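Local coordinates for DUF4627 domain-containing protein (Bacteroides thetaiotaomicron, PDB 3SEE) that is of uncharacterised function but probably binds sugars through a galactose-binding-like beta-sandwich domain, at residues Asn127-Asp135 with Asn143-Phe151. Residues are numbered along the deposited sequence; the frame is centred on the assembly and turned at random. Where two conformers were deposited one is given.
Sequences NTTFFMRRD and NASGAQYNF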
loop_
_atom_site.group_PDB
_atom_site.type_symbol
_atom_site.label_atom_id
_atom_site.label_comp_id
_atom_site.label_asym_id
_atom_site.label_seq_id
_atom_site.Cartn_x
_atom_site.Cartn_y
_atom_site.Cartn_z
ATOM N N ASN A 127 8.767 -15.912 0.636
ATOM C CA ASN A 127 7.538 -15.709 -0.132
ATOM C C ASN A 127 7.107 -14.243 -0.091
ATOM O O ASN A 127 7.443 -13.515 0.845
ATOM C CB ASN A 127 6.393 -16.529 0.454
ATOM C CG ASN A 127 6.562 -18.021 0.296
ATOM O OD1 ASN A 127 7.250 -18.525 -0.602
ATOM N ND2 ASN A 127 5.868 -18.745 1.159
ATOM N N THR A 128 6.354 -13.862 -1.112
ATOM C CA THR A 128 5.715 -12.543 -1.174
ATOM C C THR A 128 4.249 -12.787 -1.528
ATOM O O THR A 128 3.920 -13.083 -2.673
ATOM C CB THR A 128 6.384 -11.624 -2.208
ATOM O OG1 THR A 128 6.312 -12.236 -3.504
ATOM C CG2 THR A 128 7.851 -11.342 -1.882
ATOM N N THR A 129 3.389 -12.684 -0.521
ATOM C CA THR A 129 1.979 -13.050 -0.627
ATOM C C THR A 129 1.102 -11.821 -0.488
ATOM O O THR A 129 1.208 -11.109 0.507
ATOM C CB THR A 129 1.604 -14.047 0.493
ATOM O OG1 THR A 129 2.585 -15.099 0.556
ATOM C CG2 THR A 129 0.237 -14.629 0.285
ATOM N N PHE A 130 0.262 -11.561 -1.478
ATOM C CA PHE A 130 -0.544 -10.341 -1.535
ATOM C C PHE A 130 -2.005 -10.699 -1.804
ATOM O O PHE A 130 -2.258 -11.606 -2.588
ATOM C CB PHE A 130 -0.101 -9.435 -2.683
ATOM C CG PHE A 130 1.348 -9.046 -2.690
ATOM C CD1 PHE A 130 2.318 -9.864 -3.259
ATOM C CD2 PHE A 130 1.746 -7.821 -2.188
ATOM C CE1 PHE A 130 3.643 -9.452 -3.335
ATOM C CE2 PHE A 130 3.063 -7.415 -2.263
ATOM C CZ PHE A 130 3.995 -8.232 -2.814
ATOM N N PHE A 131 -2.947 -9.916 -1.290
ATOM C CA PHE A 131 -4.311 -10.029 -1.798
ATOM C C PHE A 131 -4.403 -9.498 -3.234
ATOM O O PHE A 131 -3.715 -8.543 -3.607
ATOM C CB PHE A 131 -5.277 -9.280 -0.914
ATOM C CG PHE A 131 -5.415 -9.865 0.458
ATOM C CD1 PHE A 131 -5.830 -11.169 0.628
ATOM C CD2 PHE A 131 -5.120 -9.122 1.595
ATOM C CE1 PHE A 131 -5.963 -11.706 1.905
ATOM C CE2 PHE A 131 -5.236 -9.655 2.864
ATOM C CZ PHE A 131 -5.669 -10.945 3.019
HETATM N N MSE A 132 -5.228 -10.141 -4.043
HETATM C CA MSE A 132 -5.366 -9.778 -5.440
HETATM C C MSE A 132 -6.268 -8.570 -5.618
HETATM O O MSE A 132 -7.385 -8.528 -5.113
HETATM C CB MSE A 132 -5.954 -10.957 -6.201
HETATM C CG MSE A 132 -5.873 -10.772 -7.727
HETATM SE SE MSE A 132 -6.879 -12.129 -8.692
HETATM C CE MSE A 132 -8.598 -11.225 -8.737
ATOM N N ARG A 133 -5.813 -7.612 -6.412
ATOM C CA ARG A 133 -6.716 -6.541 -6.750
ATOM C C ARG A 133 -7.851 -7.143 -7.625
ATOM O O ARG A 133 -7.653 -7.995 -8.493
ATOM C CB ARG A 133 -5.993 -5.318 -7.330
ATOM C CG ARG A 133 -5.394 -5.517 -8.694
ATOM C CD ARG A 133 -4.586 -4.293 -9.167
ATOM N NE ARG A 133 -3.945 -4.672 -10.397
ATOM C CZ ARG A 133 -4.534 -4.679 -11.585
ATOM N NH1 ARG A 133 -5.788 -4.293 -11.730
ATOM N NH2 ARG A 133 -3.839 -5.082 -12.634
ATOM N N ARG A 134 -9.064 -6.745 -7.321
ATOM C CA ARG A 134 -10.218 -7.428 -7.854
ATOM C C ARG A 134 -10.301 -7.419 -9.364
ATOM O O ARG A 134 -10.726 -8.405 -9.973
ATOM C CB ARG A 134 -11.458 -6.813 -7.248
ATOM C CG ARG A 134 -12.600 -7.621 -7.294
ATOM C CD ARG A 134 -13.634 -7.219 -6.264
ATOM N NE ARG A 134 -14.674 -8.175 -6.506
ATOM C CZ ARG A 134 -15.880 -7.886 -6.944
ATOM N NH1 ARG A 134 -16.241 -6.634 -7.168
ATOM N NH2 ARG A 134 -16.748 -8.857 -7.069
ATOM N N ASP A 135 -9.853 -6.325 -9.976
ATOM C CA ASP A 135 -9.892 -6.189 -11.426
ATOM C C ASP A 135 -8.720 -6.852 -12.143
ATOM O O ASP A 135 -8.596 -6.753 -13.350
ATOM C CB ASP A 135 -9.990 -4.709 -11.829
ATOM C CG ASP A 135 -11.402 -4.194 -11.791
ATOM O OD1 ASP A 135 -12.298 -4.942 -12.210
ATOM O OD2 ASP A 135 -11.626 -3.058 -11.312
ATOM N N ASN A 143 1.214 -7.187 -18.505
ATOM C CA ASN A 143 2.268 -6.362 -17.967
ATOM C C ASN A 143 1.968 -5.671 -16.646
ATOM O O ASN A 143 2.814 -4.944 -16.123
ATOM C CB ASN A 143 2.672 -5.333 -19.023
ATOM C CG ASN A 143 3.254 -5.991 -20.246
ATOM O OD1 ASN A 143 4.169 -6.801 -20.139
ATOM N ND2 ASN A 143 2.742 -5.639 -21.418
ATOM N N ALA A 144 0.804 -5.951 -16.082
ATOM C CA ALA A 144 0.381 -5.308 -14.844
ATOM C C ALA A 144 0.656 -6.178 -13.616
ATOM O O ALA A 144 0.656 -7.398 -13.679
ATOM C CB ALA A 144 -1.118 -5.004 -14.897
ATOM N N SER A 145 0.876 -5.542 -12.474
ATOM C CA SER A 145 0.847 -6.264 -11.204
ATOM C C SER A 145 -0.564 -6.746 -10.873
ATOM O O SER A 145 -1.538 -6.016 -11.087
ATOM C CB SER A 145 1.313 -5.321 -10.092
ATOM O OG SER A 145 1.405 -5.996 -8.846
ATOM N N GLY A 146 -0.656 -7.931 -10.290
ATOM C CA GLY A 146 -1.897 -8.408 -9.731
ATOM C C GLY A 146 -2.117 -7.981 -8.285
ATOM O O GLY A 146 -3.202 -8.186 -7.745
ATOM N N ALA A 147 -1.071 -7.447 -7.664
ATOM C CA ALA A 147 -1.054 -7.057 -6.257
ATOM C C ALA A 147 -1.140 -5.556 -6.047
ATOM O O ALA A 147 -1.923 -5.067 -5.244
ATOM C CB ALA A 147 0.228 -7.595 -5.571
ATOM N N GLN A 148 -0.299 -4.836 -6.781
ATOM C CA GLN A 148 -0.216 -3.396 -6.615
ATOM C C GLN A 148 -1.161 -2.696 -7.586
ATOM O O GLN A 148 -1.238 -3.042 -8.767
ATOM C CB GLN A 148 1.203 -2.911 -6.886
ATOM C CG GLN A 148 1.397 -1.413 -6.679
ATOM C CD GLN A 148 2.839 -0.987 -6.573
ATOM O OE1 GLN A 148 3.652 -1.671 -5.932
ATOM N NE2 GLN A 148 3.182 0.145 -7.183
ATOM N N TYR A 149 -1.903 -1.745 -7.025
ATOM C CA TYR A 149 -2.777 -0.850 -7.759
ATOM C C TYR A 149 -2.112 0.512 -7.836
ATOM O O TYR A 149 -1.613 1.004 -6.831
ATOM C CB TYR A 149 -4.108 -0.705 -6.999
ATOM C CG TYR A 149 -5.025 0.350 -7.524
ATOM C CD1 TYR A 149 -5.740 0.153 -8.710
ATOM C CD2 TYR A 149 -5.185 1.566 -6.878
ATOM C CE1 TYR A 149 -6.592 1.119 -9.220
ATOM C CE2 TYR A 149 -6.039 2.545 -7.376
ATOM C CZ TYR A 149 -6.730 2.320 -8.539
ATOM O OH TYR A 149 -7.571 3.308 -9.019
ATOM N N ASN A 150 -2.124 1.102 -9.016
ATOM C CA ASN A 150 -1.591 2.445 -9.250
ATOM C C ASN A 150 -2.675 3.329 -9.810
ATOM O O ASN A 150 -3.434 2.879 -10.667
ATOM C CB ASN A 150 -0.432 2.395 -10.261
ATOM C CG ASN A 150 0.639 1.421 -9.856
ATOM O OD1 ASN A 150 1.225 1.535 -8.781
ATOM N ND2 ASN A 150 0.927 0.456 -10.709
ATOM N N PHE A 151 -2.723 4.580 -9.372
ATOM C CA PHE A 151 -3.688 5.543 -9.887
ATOM C C PHE A 151 -3.001 6.872 -10.137
ATOM O O PHE A 151 -2.395 7.434 -9.232
ATOM C CB PHE A 151 -4.821 5.723 -8.878
ATOM C CG PHE A 151 -5.930 6.616 -9.376
ATOM C CD1 PHE A 151 -6.685 6.273 -10.490
ATOM C CD2 PHE A 151 -6.180 7.822 -8.765
ATOM C CE1 PHE A 151 -7.675 7.102 -10.960
ATOM C CE2 PHE A 151 -7.217 8.641 -9.222
ATOM C CZ PHE A 151 -7.942 8.282 -10.326
HETATM O O HOH W 1 -1.954 -6.466 -2.797
#
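Arg-133 reaches from strand 130-133 across to the turn before strand 149-152 and grips the carbonyl oxygen of Ser-145 side-on: its NE lies 2.8 Å and its NH2 2.9 Å from Ser-145 O, which sits in the guanidinium plane. The length of arginine and its several N-H groups suit it to span the gap and hold one oxygen twice. Its chi1 of 69° sets CG between the backbone N and carbonyl carbon, from where the extended chain runs past Gly-146 O. The backbone joins in, Arg-133 N donating to Gly-146 O at 3.0 Å with an N-H...O angle of 162°. That same Gly-146 O lies 3.5 Å from Met-132 CA in a CA-H...O contact. Apolar packing is tight at Phe-130, where the small methyl of Ala-147 rests over one ring face in a CH-pi contact, CB 3.4 Å from Phe-130 CG. A water 2.8 Å from both Phe-131 O and Ala-147 O links the backbones nearby. Toward Ala-144 the contact thins: that partly exposed methyl merely touches Arg-133 NH2, which also bonds Gln-141. Within the turn, Ser-145 OG, besides bonding Ile-175 O, accepts from the backbone N of Ala-147, an ST turn, and of Gln-148, an ST motif. These bonds lie in the link that carries the chain from one sheet to the other of a beta-sandwich consistent with the galactose-binding-like fold.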